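Local coordinates for protein putative thiosugar synthase (Amycolatopsis orientalis, PDB 4N6F) that probably builds 2-thiosugars with sulphur handed over by carrier proteins of primary metabolism, on a TIM barrel related to the thiazole synthase ThiG, at residues A[218-223]-A[227-232]; A[26-31]-A[40-45]; A[195-198]-A[202-205]; A[49-54]-A[64-69]; A[204-207]-A[213-216]. All blocks are in the same frame, centred on the assembly; numbering follows the deposited sequence.

Contact 1: A[218-223]-A[227-232]; sequences TALVRA and LLMAAA. With F6R (fructose -6-phosphate), chain F.
L220 and M229 carry the tight part of this contact between the short helix 218-221 and the long helix 226-245. One methyl of L220, CD2, presses against the backbone of the long helix, 3.4 Å from A230 N, and also meets the side chains of A230 and M229. M229 has CG anti to its backbone N (chi1 -179°), which lays CG against that same methyl, L220 CD2 to M229 CG being 3.7 Å, and brings it near A219 O. Just after the short helix ends, A223 closes the row, its CB 4.0 Å from M229 CB. The packing thins on the flank that turns to solvent: V221 and R222 are exposed and reach none of 227-232. There the R222 guanidinium instead carries T218 CG2 over the centre of one face, 3.7 Å above its plane. At the start of the short helix T218 holds the phosphate of fructose 6-phosphate twice through one oxygen, F6R O1P lying 3.2 Å from T218 N and 2.6 Å from T218 OG1. A short helix after the eighth strand, its N-terminal end turned to a phosphate and its flank packed on the last long helix, is a common phosphate-binding element of TIM barrels.

Contact 2: A[26-31]-A[40-45]; sequences ILVGIE and RDVLNA. With F6R (fructose -6-phosphate), chain F.
V28 is the main bump on the strand side, and the side chains of V42 and L43 on the helix form the hollow that takes it. The fit is closest at the methyls V28 CG1 and V42 CG1, which stand 3.4 Å apart, tighter than ordinary van der Waals contact. At this closest pair V42 has a chi1 of 148°, off a staggered value. L43 CD2 comes in obliquely beside it, 3.9 Å from V28 CB. The same methyl is itself a bump: it sits across V28 and I30, with I30 CG2 at 4.2 Å from L43 CD2. L43 has CG anti to its carbonyl carbon (chi1 -70°), which swings the branch end toward the strand although its CB does not start in that direction. Between V28 at the strand end and I30 in the turn beyond it lies G29, the centre of an inverse gamma turn, whose bare alpha carbon faces the sugar; a CB there would run into F6R O2. Beyond it E31 OE1 stands 2.7 Å from F6R O2, while E31 OE2 is hydrogen-bonded to T83 and S85. Strand 26-28 thus backs onto helix 36-46 and is joined along its edge to strand 213-216 by backbone hydrogen bonds; L27 of the strand and I30 just after it touch strand 50-52, L43 also meets A48 and L73, and A45 of the helix meets A230 of helix 226-245.

Contact 3: A[195-198]-A[202-205]; sequences GGIG and HVAE. With F6R (fructose -6-phosphate), chain F.
H202 reaches from the first turn of helix 200-208 back to the loop that precedes it, where its CB meets I197 and its ring meets G198. CB lies against the branches of I197, 3.9 Å from I197 CD1 and nearly as near to I197 CG2, the two side chains sliding past each other in opposite directions. Setting CG anti to the carbonyl carbon (chi1 -63°) carries the ring to the loop backbone, which it meets by its edge. CG is already 4.1 Å from G198 N; the next atom, CD2, comes closest, 3.1 Å from G198 N, which lies almost in the ring plane. That is a tight carbon-to-nitrogen approach rather than a polar bond, and a CB on G198 would be jammed against the same edge. NE2, further out, remains near G198 N.

The loop follows the seventh strand of the TIM barrel, where such barrels commonly grip a phosphate with backbone nitrogens: G196 N donates to F6R O3P at 2.9 Å with an N-H...acceptor angle of 152°. The positive phi of both G195 and G196 suits a residue without a side chain. With an alanine here in place of H202, the backbone at G198 is likely to lose the ring edge that backs it, and I197 part of its cover, leaving the phosphate loop freer to shift. I197 also turns CG2 toward the next residue of the helix, crossing V203 at about a right angle, with V203 CG2 4.1 Å away from I197 CG2.

Contact 4: A[49-54]-A[64-69]; sequences DVFITT and LLLMDL. With CA (calcium ion), chain D.
F51 carries the strand side of this contact alone: a single aromatic ring reaches from the strand to the helix and ends between two leucines, L66 and L69, while calcium is bound at the neighbouring D68. Its CE1 lies 3.7 Å from L69 CD2, and CE2 on the other side of the ring lies 3.9 Å from L66 CD1. CZ, at the far end, is about equally close to both methyls, which approach the ring obliquely. The two leucines stand roughly one helical turn apart and have like torsions, CG being anti to the backbone N (chi1 -178° in L66, -174° in L69), yet L66 offers CD1 and L69 offers CD2, because they reach the ring from different places on the helix. Strand 50-52 and helix 60-70 open a beta-alpha-beta unit of the TIM barrel that ends in strand 79-83, whose W80 meets F51 edge-to-face. Replacing F51 by an alanine would probably open a gap between strand and helix, with the L66 and L69 methyls left without the ring they rest on and W80 without its aromatic mate. D68, on the helix side away from the ring, binds the calcium ion with its backbone O at 2.5 Å and D68 OD1 at 2.3 Å. Three waters, D71 and E72 supply the other ligands. L69 also packs on V36 and V39 of helix 36-46, and L66 on V55.

Contact 5: A[204-207]-A[213-216]; sequences AEAM and ATLV
A206 and T214 turn their CB atoms toward each other, A206 more directly, and A206 CB ends 3.7 Å from T214 OG1. The small methyl thus meets the hydroxyl branch of the threonine rather than its methyl, because T214 keeps OG1 anti to its carbonyl carbon (chi1 -55°). Its CG2 is turned instead toward I197 and V203, and the one side chain serves two neighbours with two different branches. M207 approaches in another way. Its CB does not start toward the strand, but the chain bends at chi2 and again at chi3 (-56° and -73°), bringing the sulphur round over the strand backbone. M207 SD rests 4.0 Å from A213 N and hardly farther from A213 CA. It is also 4.3 Å from T214 OG1, so sulphur and methyl lie near the same hydroxyl. A213 answers with its backbone alone, its CB pointing away from the helix. The spacing is even: the CA atoms of A206 and T214 are 7.1 Å apart, those of M207 and A213 6.9 Å. This is helix-on-strand packing by van der Waals contact, closing the beta-alpha-beta unit of strand 191-194, helix 200-208 and strand 213-216. Strand 213-216 lies in the parallel barrel sheet with 191-194 along one edge and 26-28 along the other, joined to both by backbone hydrogen bonds. A206 also touches V193 of the former, M207 reaches L241 of helix 226-245, and V216 meets M233 of that long helix.

Contacts 1, 2 and 3 meet at fructose 6-phosphate: contacts 1 and 3 hold its phosphate from two consecutive loops of the barrel, while contact 2 faces the ketone end. Contact 1 rests on contact 2 through L220 CD1, 3.7 Å from V42 CG1, and on contact 3 through A219 CB, 3.3 Å from I197 O. Contact 5 shares helix 200-208 with contact 3, their centres about 6 Å apart, and its strand is zipped to that of contact 2, with G29 N 2.9 Å from V216 O. Contact 4 is more remote: it adjoins contact 2, where I30 CD1 lies 3.6 Å from F51 CE1, but its centre is about 25 Å from that of contact 3.

Contact 1: A[218-223]-A[227-232]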
# COMPACT_ATOMS: atom_id res chain seq x y z
N THR A 218 8.84 -2.62 15.05
CA THR A 218 10.17 -2.73 14.52
C THR A 218 10.38 -1.99 13.19
O THR A 218 11.40 -1.44 12.98
CB THR A 218 10.60 -4.20 14.35
OG1 THR A 218 10.62 -4.83 15.61
CG2 THR A 218 11.94 -4.31 13.76
N ALA A 219 9.41 -2.00 12.31
CA ALA A 219 9.51 -1.29 11.02
C ALA A 219 9.81 0.21 11.13
O ALA A 219 10.46 0.79 10.25
CB ALA A 219 8.24 -1.48 10.22
N LEU A 220 9.30 0.84 12.18
CA LEU A 220 9.56 2.25 12.47
C LEU A 220 10.93 2.43 13.11
O LEU A 220 11.72 3.25 12.67
CB LEU A 220 8.48 2.81 13.41
CG LEU A 220 7.05 2.66 12.92
CD1 LEU A 220 6.06 3.31 13.88
CD2 LEU A 220 6.90 3.26 11.52
N VAL A 221 11.19 1.65 14.15
CA VAL A 221 12.46 1.72 14.89
C VAL A 221 13.66 1.51 13.99
O VAL A 221 14.69 2.16 14.18
CB VAL A 221 12.49 0.68 16.03
CG1 VAL A 221 13.88 0.56 16.65
CG2 VAL A 221 11.48 1.06 17.10
N ARG A 222 13.54 0.61 13.01
CA ARG A 222 14.68 0.22 12.18
C ARG A 222 14.71 0.88 10.81
O ARG A 222 15.57 0.56 10.01
CB ARG A 222 14.77 -1.30 12.00
CG ARG A 222 14.91 -2.08 13.30
CD ARG A 222 16.07 -3.07 13.28
NE ARG A 222 15.70 -4.42 12.85
CZ ARG A 222 15.46 -5.46 13.67
NH1 ARG A 222 15.51 -5.33 14.99
NH2 ARG A 222 15.15 -6.64 13.15
N ALA A 223 13.79 1.79 10.53
CA ALA A 223 13.86 2.55 9.28
C ALA A 223 14.88 3.68 9.43
O ALA A 223 15.06 4.19 10.52
CB ALA A 223 12.49 3.12 8.91
N LEU A 227 10.17 8.60 11.17
CA LEU A 227 9.08 9.56 11.00
C LEU A 227 8.39 9.40 9.67
O LEU A 227 7.17 9.35 9.61
CB LEU A 227 9.59 11.00 11.14
CG LEU A 227 9.62 11.52 12.57
CD1 LEU A 227 10.34 10.53 13.48
CD2 LEU A 227 10.28 12.89 12.63
N LEU A 228 9.18 9.34 8.60
CA LEU A 228 8.68 9.14 7.25
C LEU A 228 7.95 7.80 7.09
O LEU A 228 6.97 7.74 6.36
CB LEU A 228 9.82 9.20 6.22
CG LEU A 228 10.04 10.49 5.43
CD1 LEU A 228 10.08 11.71 6.34
CD2 LEU A 228 11.34 10.38 4.64
N MET A 229 8.45 6.75 7.73
CA MET A 229 7.83 5.43 7.64
C MET A 229 6.50 5.42 8.40
O MET A 229 5.53 4.85 7.92
CB MET A 229 8.74 4.32 8.15
CG MET A 229 8.12 2.92 8.06
SD MET A 229 7.67 2.44 6.39
CE MET A 229 9.21 1.75 5.79
N ALA A 230 6.47 6.04 9.57
CA ALA A 230 5.24 6.22 10.32
C ALA A 230 4.21 6.95 9.46
O ALA A 230 3.06 6.50 9.35
CB ALA A 230 5.49 6.97 11.60
N ALA A 231 4.64 8.04 8.81
CA ALA A 231 3.75 8.81 7.92
C ALA A 231 3.29 7.97 6.74
O ALA A 231 2.12 8.00 6.37
CB ALA A 231 4.44 10.08 7.42
N ALA A 232 4.22 7.23 6.15
CA ALA A 232 3.92 6.37 5.03
C ALA A 232 2.90 5.29 5.40
O ALA A 232 2.04 4.95 4.60
CB ALA A 232 5.19 5.71 4.53
C1 F6R F . 2.90 -6.21 21.95
C2 F6R F . 3.98 -5.39 21.29
C3 F6R F . 5.10 -6.02 20.51
C4 F6R F . 4.55 -6.44 19.14
C5 F6R F . 5.68 -6.71 18.14
C6 F6R F . 5.18 -6.59 16.71
O2 F6R F . 3.93 -4.16 21.34
O3 F6R F . 5.72 -7.14 21.15
O4 F6R F . 3.76 -7.63 19.29
O5 F6R F . 6.77 -5.81 18.32
O6 F6R F . 6.23 -7.01 15.84
P F6R F . 7.17 -6.00 15.05
O1P F6R F . 8.12 -5.52 16.11
O2P F6R F . 6.29 -4.92 14.49
O3P F6R F . 7.73 -6.90 13.99

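Contact 2: A[26-31]-A[40-45]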
# COMPACT_ATOMS: atom_id res chain seq x y z
N ILE A 26 -3.42 2.69 12.44
CA ILE A 26 -2.09 2.28 12.83
C ILE A 26 -2.00 2.34 14.35
O ILE A 26 -2.27 3.39 14.94
CB ILE A 26 -1.02 3.22 12.24
CG1 ILE A 26 -1.02 3.20 10.71
CG2 ILE A 26 0.36 2.84 12.74
CD1 ILE A 26 -0.66 1.85 10.11
N LEU A 27 -1.66 1.22 14.97
CA LEU A 27 -1.27 1.19 16.37
C LEU A 27 0.25 1.10 16.40
O LEU A 27 0.85 0.42 15.57
CB LEU A 27 -1.88 -0.01 17.09
CG LEU A 27 -3.40 -0.11 17.21
CD1 LEU A 27 -3.81 -1.46 17.79
CD2 LEU A 27 -3.95 0.96 18.11
N VAL A 28 0.87 1.79 17.35
CA VAL A 28 2.32 1.76 17.48
C VAL A 28 2.70 1.11 18.80
O VAL A 28 2.33 1.58 19.87
CB VAL A 28 2.93 3.17 17.42
CG1 VAL A 28 4.45 3.07 17.48
CG2 VAL A 28 2.51 3.87 16.14
N GLY A 29 3.47 0.02 18.69
CA GLY A 29 3.89 -0.74 19.86
C GLY A 29 5.12 -0.08 20.43
O GLY A 29 6.24 -0.49 20.14
N ILE A 30 4.88 0.93 21.25
CA ILE A 30 5.94 1.79 21.79
C ILE A 30 6.50 1.31 23.12
O ILE A 30 7.48 1.88 23.61
CB ILE A 30 5.44 3.24 22.04
CG1 ILE A 30 4.26 3.24 23.02
CG2 ILE A 30 5.06 3.92 20.74
CD1 ILE A 30 4.01 4.57 23.68
N GLU A 31 5.89 0.29 23.73
CA GLU A 31 6.12 0.02 25.16
C GLU A 31 7.60 -0.18 25.54
O GLU A 31 7.96 0.06 26.69
CB GLU A 31 5.22 -1.12 25.70
CG GLU A 31 5.32 -2.49 25.02
CD GLU A 31 4.11 -2.79 24.13
OE1 GLU A 31 3.97 -2.11 23.10
OE2 GLU A 31 3.31 -3.71 24.45
N ARG A 40 7.03 10.66 20.72
CA ARG A 40 6.28 11.83 20.26
C ARG A 40 6.16 11.84 18.73
O ARG A 40 5.07 11.89 18.19
CB ARG A 40 6.96 13.11 20.74
CG ARG A 40 6.34 14.42 20.27
CD ARG A 40 7.36 15.55 20.41
NE ARG A 40 8.43 15.43 19.42
CZ ARG A 40 9.70 15.78 19.61
NH1 ARG A 40 10.58 15.62 18.62
NH2 ARG A 40 10.13 16.26 20.77
N ASP A 41 7.30 11.78 18.05
CA ASP A 41 7.32 11.95 16.60
C ASP A 41 6.59 10.83 15.89
O ASP A 41 5.88 11.06 14.91
CB ASP A 41 8.76 12.04 16.09
CG ASP A 41 9.47 13.32 16.51
OD1 ASP A 41 8.81 14.39 16.66
OD2 ASP A 41 10.71 13.26 16.68
N VAL A 42 6.76 9.62 16.39
CA VAL A 42 6.16 8.44 15.80
C VAL A 42 4.65 8.43 16.01
O VAL A 42 3.90 8.16 15.08
CB VAL A 42 6.85 7.16 16.34
CG1 VAL A 42 5.91 5.99 16.44
CG2 VAL A 42 8.06 6.81 15.48
N LEU A 43 4.19 8.74 17.23
CA LEU A 43 2.75 8.79 17.48
C LEU A 43 2.07 9.91 16.68
O LEU A 43 0.97 9.71 16.16
CB LEU A 43 2.43 8.91 18.97
CG LEU A 43 2.73 7.67 19.83
CD1 LEU A 43 2.45 7.95 21.30
CD2 LEU A 43 1.94 6.44 19.39
N ASN A 44 2.72 11.07 16.57
CA ASN A 44 2.21 12.16 15.73
C ASN A 44 2.15 11.78 14.26
O ASN A 44 1.10 11.87 13.65
CB ASN A 44 3.06 13.45 15.88
CG ASN A 44 2.71 14.24 17.13
OD1 ASN A 44 1.57 14.22 17.60
ND2 ASN A 44 3.69 14.97 17.66
N ALA A 45 3.27 11.34 13.70
CA ALA A 45 3.35 11.05 12.26
C ALA A 45 2.54 9.81 11.83
O ALA A 45 2.06 9.75 10.71
CB ALA A 45 4.79 10.90 11.82
C1 F6R F . 2.90 -6.21 21.95
C2 F6R F . 3.98 -5.39 21.29
C3 F6R F . 5.10 -6.02 20.51
C4 F6R F . 4.55 -6.44 19.14
C5 F6R F . 5.68 -6.71 18.14
C6 F6R F . 5.18 -6.59 16.71
O2 F6R F . 3.93 -4.16 21.34
O3 F6R F . 5.72 -7.14 21.15
O4 F6R F . 3.76 -7.63 19.29
O5 F6R F . 6.77 -5.81 18.32
O6 F6R F . 6.23 -7.01 15.84
P F6R F . 7.17 -6.00 15.05
O1P F6R F . 8.12 -5.52 16.11
O2P F6R F . 6.29 -4.92 14.49
O3P F6R F . 7.73 -6.90 13.99

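Contact 3: A[195-198]-A[202-205]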
# COMPACT_ATOMS: atom_id res chain seq x y z
N GLY A 195 2.98 -8.15 13.86
CA GLY A 195 4.13 -9.03 13.88
C GLY A 195 4.78 -9.16 12.52
O GLY A 195 4.18 -9.67 11.57
N GLY A 196 6.02 -8.68 12.42
CA GLY A 196 6.80 -8.86 11.20
C GLY A 196 6.47 -7.87 10.09
O GLY A 196 6.96 -8.02 8.98
N ILE A 197 5.65 -6.86 10.39
CA ILE A 197 5.39 -5.80 9.44
C ILE A 197 6.70 -5.03 9.23
O ILE A 197 7.38 -4.63 10.18
CB ILE A 197 4.30 -4.82 9.91
CG1 ILE A 197 2.96 -5.55 10.12
CG2 ILE A 197 4.12 -3.70 8.90
CD1 ILE A 197 2.40 -6.18 8.87
N GLY A 198 7.01 -4.81 7.96
CA GLY A 198 8.30 -4.29 7.53
C GLY A 198 8.20 -2.93 6.87
O GLY A 198 9.10 -2.09 7.03
N HIS A 202 3.01 -3.68 3.35
CA HIS A 202 2.46 -4.72 4.22
C HIS A 202 1.19 -4.23 4.92
O HIS A 202 0.23 -4.99 5.11
CB HIS A 202 3.48 -5.17 5.27
CG HIS A 202 4.71 -5.80 4.70
ND1 HIS A 202 4.74 -6.50 3.51
CD2 HIS A 202 5.97 -5.88 5.20
CE1 HIS A 202 5.96 -6.96 3.29
NE2 HIS A 202 6.72 -6.60 4.30
N VAL A 203 1.19 -2.96 5.32
CA VAL A 203 0.03 -2.34 5.94
C VAL A 203 -1.12 -2.30 4.94
O VAL A 203 -2.21 -2.74 5.26
CB VAL A 203 0.35 -0.93 6.47
CG1 VAL A 203 -0.92 -0.18 6.88
CG2 VAL A 203 1.30 -1.01 7.64
N ALA A 204 -0.86 -1.80 3.73
CA ALA A 204 -1.89 -1.79 2.68
C ALA A 204 -2.45 -3.20 2.45
O ALA A 204 -3.66 -3.37 2.33
CB ALA A 204 -1.35 -1.23 1.38
N GLU A 205 -1.56 -4.19 2.41
CA GLU A 205 -1.97 -5.57 2.24
C GLU A 205 -2.89 -6.04 3.38
O GLU A 205 -3.92 -6.65 3.12
CB GLU A 205 -0.75 -6.50 2.14
CG GLU A 205 -1.12 -7.94 1.81
CD GLU A 205 0.08 -8.86 1.68
OE1 GLU A 205 -0.13 -10.07 1.44
OE2 GLU A 205 1.23 -8.39 1.83
C1 F6R F . 2.90 -6.21 21.95
C2 F6R F . 3.98 -5.39 21.29
C3 F6R F . 5.10 -6.02 20.51
C4 F6R F . 4.55 -6.44 19.14
C5 F6R F . 5.68 -6.71 18.14
C6 F6R F . 5.18 -6.59 16.71
O2 F6R F . 3.93 -4.16 21.34
O3 F6R F . 5.72 -7.14 21.15
O4 F6R F . 3.76 -7.63 19.29
O5 F6R F . 6.77 -5.81 18.32
O6 F6R F . 6.23 -7.01 15.84
P F6R F . 7.17 -6.00 15.05
O1P F6R F . 8.12 -5.52 16.11
O2P F6R F . 6.29 -4.92 14.49
O3P F6R F . 7.73 -6.90 13.99

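Contact 4: A[49-54]-A[64-69]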
# COMPACT_ATOMS: atom_id res chain seq x y z
N ASP A 49 -4.04 7.09 17.77
CA ASP A 49 -4.93 7.53 18.86
C ASP A 49 -5.00 6.56 20.04
O ASP A 49 -5.85 6.70 20.91
CB ASP A 49 -6.35 7.82 18.31
CG ASP A 49 -7.07 6.56 17.81
OD1 ASP A 49 -6.61 5.42 18.04
OD2 ASP A 49 -8.14 6.73 17.18
N VAL A 50 -4.09 5.58 20.06
CA VAL A 50 -3.98 4.65 21.18
C VAL A 50 -2.59 4.81 21.81
O VAL A 50 -1.59 4.81 21.11
CB VAL A 50 -4.18 3.19 20.71
CG1 VAL A 50 -3.82 2.21 21.81
CG2 VAL A 50 -5.62 2.98 20.28
N PHE A 51 -2.55 4.95 23.13
CA PHE A 51 -1.31 5.11 23.86
C PHE A 51 -1.09 3.86 24.70
O PHE A 51 -1.79 3.65 25.68
CB PHE A 51 -1.38 6.36 24.75
CG PHE A 51 -0.18 6.57 25.62
CD1 PHE A 51 1.09 6.64 25.07
CD2 PHE A 51 -0.32 6.71 27.00
CE1 PHE A 51 2.20 6.83 25.88
CE2 PHE A 51 0.80 6.90 27.81
CZ PHE A 51 2.06 6.97 27.24
N ILE A 52 -0.14 3.04 24.31
CA ILE A 52 0.09 1.80 24.99
C ILE A 52 1.06 2.08 26.11
O ILE A 52 2.16 2.44 25.88
CB ILE A 52 0.63 0.72 24.06
CG1 ILE A 52 -0.42 0.30 23.06
CG2 ILE A 52 1.06 -0.48 24.85
CD1 ILE A 52 0.14 -0.28 21.81
N THR A 53 0.60 1.93 27.33
CA THR A 53 1.29 2.43 28.46
C THR A 53 1.72 1.42 29.50
O THR A 53 1.04 0.48 29.79
CB THR A 53 0.51 3.56 29.12
OG1 THR A 53 1.36 4.23 30.03
CG2 THR A 53 -0.66 3.04 29.84
N THR A 54 2.89 1.68 30.03
CA THR A 54 3.50 0.95 31.13
C THR A 54 3.58 1.80 32.40
O THR A 54 4.34 1.53 33.28
CB THR A 54 4.89 0.43 30.75
OG1 THR A 54 5.70 1.50 30.29
CG2 THR A 54 4.80 -0.55 29.64
N LEU A 64 8.71 9.84 35.43
CA LEU A 64 9.44 10.94 34.79
C LEU A 64 9.35 10.91 33.27
O LEU A 64 9.27 11.96 32.64
CB LEU A 64 10.91 10.93 35.21
CG LEU A 64 11.21 11.28 36.67
CD1 LEU A 64 12.72 11.28 36.87
CD2 LEU A 64 10.61 12.63 37.05
N LEU A 65 9.38 9.72 32.68
CA LEU A 65 9.22 9.58 31.23
C LEU A 65 7.82 10.03 30.80
O LEU A 65 7.68 10.74 29.81
CB LEU A 65 9.47 8.14 30.78
CG LEU A 65 10.91 7.61 30.87
CD1 LEU A 65 10.94 6.13 30.50
CD2 LEU A 65 11.88 8.39 30.00
N LEU A 66 6.80 9.63 31.55
CA LEU A 66 5.43 10.06 31.24
C LEU A 66 5.30 11.59 31.30
O LEU A 66 4.79 12.20 30.36
CB LEU A 66 4.40 9.40 32.16
CG LEU A 66 2.94 9.79 31.84
CD1 LEU A 66 2.52 9.20 30.49
CD2 LEU A 66 1.98 9.38 32.95
N MET A 67 5.75 12.19 32.40
CA MET A 67 5.69 13.65 32.55
C MET A 67 6.48 14.37 31.45
O MET A 67 6.03 15.39 30.93
CB MET A 67 6.19 14.10 33.93
CG MET A 67 5.18 13.90 35.06
SD MET A 67 3.71 14.98 35.03
CE MET A 67 2.46 13.88 34.37
N ASP A 68 7.63 13.81 31.08
CA ASP A 68 8.38 14.32 29.93
C ASP A 68 7.54 14.25 28.64
O ASP A 68 7.49 15.21 27.88
CB ASP A 68 9.70 13.54 29.76
CG ASP A 68 10.72 14.25 28.85
OD1 ASP A 68 10.41 15.34 28.32
OD2 ASP A 68 11.84 13.72 28.67
N LEU A 69 6.86 13.13 28.40
CA LEU A 69 6.06 12.96 27.18
C LEU A 69 4.81 13.83 27.18
O LEU A 69 4.39 14.33 26.13
CB LEU A 69 5.67 11.50 26.99
CG LEU A 69 4.95 11.12 25.69
CD1 LEU A 69 5.80 11.41 24.45
CD2 LEU A 69 4.57 9.65 25.75
CA CA D . 9.09 17.18 27.74
O HOH W 1 9.33 19.79 26.71
O HOH W 2 9.20 17.87 29.97
O HOH W 3 11.66 17.76 27.29

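Contact 5: A[204-207]-A[213-216]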
# COMPACT_ATOMS: atom_id res chain seq x y z
N ALA A 204 -0.86 -1.80 3.73
CA ALA A 204 -1.89 -1.79 2.68
C ALA A 204 -2.45 -3.20 2.45
O ALA A 204 -3.66 -3.37 2.33
CB ALA A 204 -1.35 -1.23 1.38
N GLU A 205 -1.56 -4.19 2.41
CA GLU A 205 -1.97 -5.57 2.24
C GLU A 205 -2.89 -6.04 3.38
O GLU A 205 -3.92 -6.65 3.12
CB GLU A 205 -0.75 -6.50 2.14
CG GLU A 205 -1.12 -7.94 1.81
CD GLU A 205 0.08 -8.86 1.68
OE1 GLU A 205 -0.13 -10.07 1.44
OE2 GLU A 205 1.23 -8.39 1.83
N ALA A 206 -2.52 -5.76 4.63
CA ALA A 206 -3.35 -6.16 5.76
C ALA A 206 -4.77 -5.65 5.63
O ALA A 206 -5.71 -6.39 5.84
CB ALA A 206 -2.75 -5.67 7.06
N MET A 207 -4.92 -4.38 5.25
CA MET A 207 -6.24 -3.78 5.13
C MET A 207 -7.04 -4.40 4.00
O MET A 207 -8.27 -4.54 4.11
CB MET A 207 -6.12 -2.27 4.91
CG MET A 207 -5.33 -1.54 5.99
SD MET A 207 -5.96 -1.80 7.66
CE MET A 207 -7.43 -0.81 7.61
N ALA A 213 -7.06 -2.78 11.43
CA ALA A 213 -5.87 -2.01 11.75
C ALA A 213 -4.62 -2.88 11.72
O ALA A 213 -4.70 -4.12 11.58
CB ALA A 213 -6.02 -1.36 13.13
N THR A 214 -3.49 -2.21 11.86
CA THR A 214 -2.19 -2.85 11.90
C THR A 214 -1.40 -2.30 13.07
O THR A 214 -1.45 -1.10 13.34
CB THR A 214 -1.42 -2.56 10.60
OG1 THR A 214 -2.21 -2.97 9.49
CG2 THR A 214 -0.10 -3.31 10.56
N LEU A 215 -0.68 -3.16 13.77
CA LEU A 215 0.20 -2.72 14.84
C LEU A 215 1.62 -2.86 14.34
O LEU A 215 2.02 -3.93 13.89
CB LEU A 215 0.00 -3.52 16.13
CG LEU A 215 0.74 -2.94 17.34
CD1 LEU A 215 -0.03 -3.19 18.64
CD2 LEU A 215 2.16 -3.46 17.47
N VAL A 216 2.35 -1.78 14.40
CA VAL A 216 3.71 -1.74 13.97
C VAL A 216 4.63 -1.30 15.09
O VAL A 216 4.23 -0.58 15.96
CB VAL A 216 3.91 -0.85 12.75
CG1 VAL A 216 3.03 -1.33 11.63
CG2 VAL A 216 3.62 0.59 13.05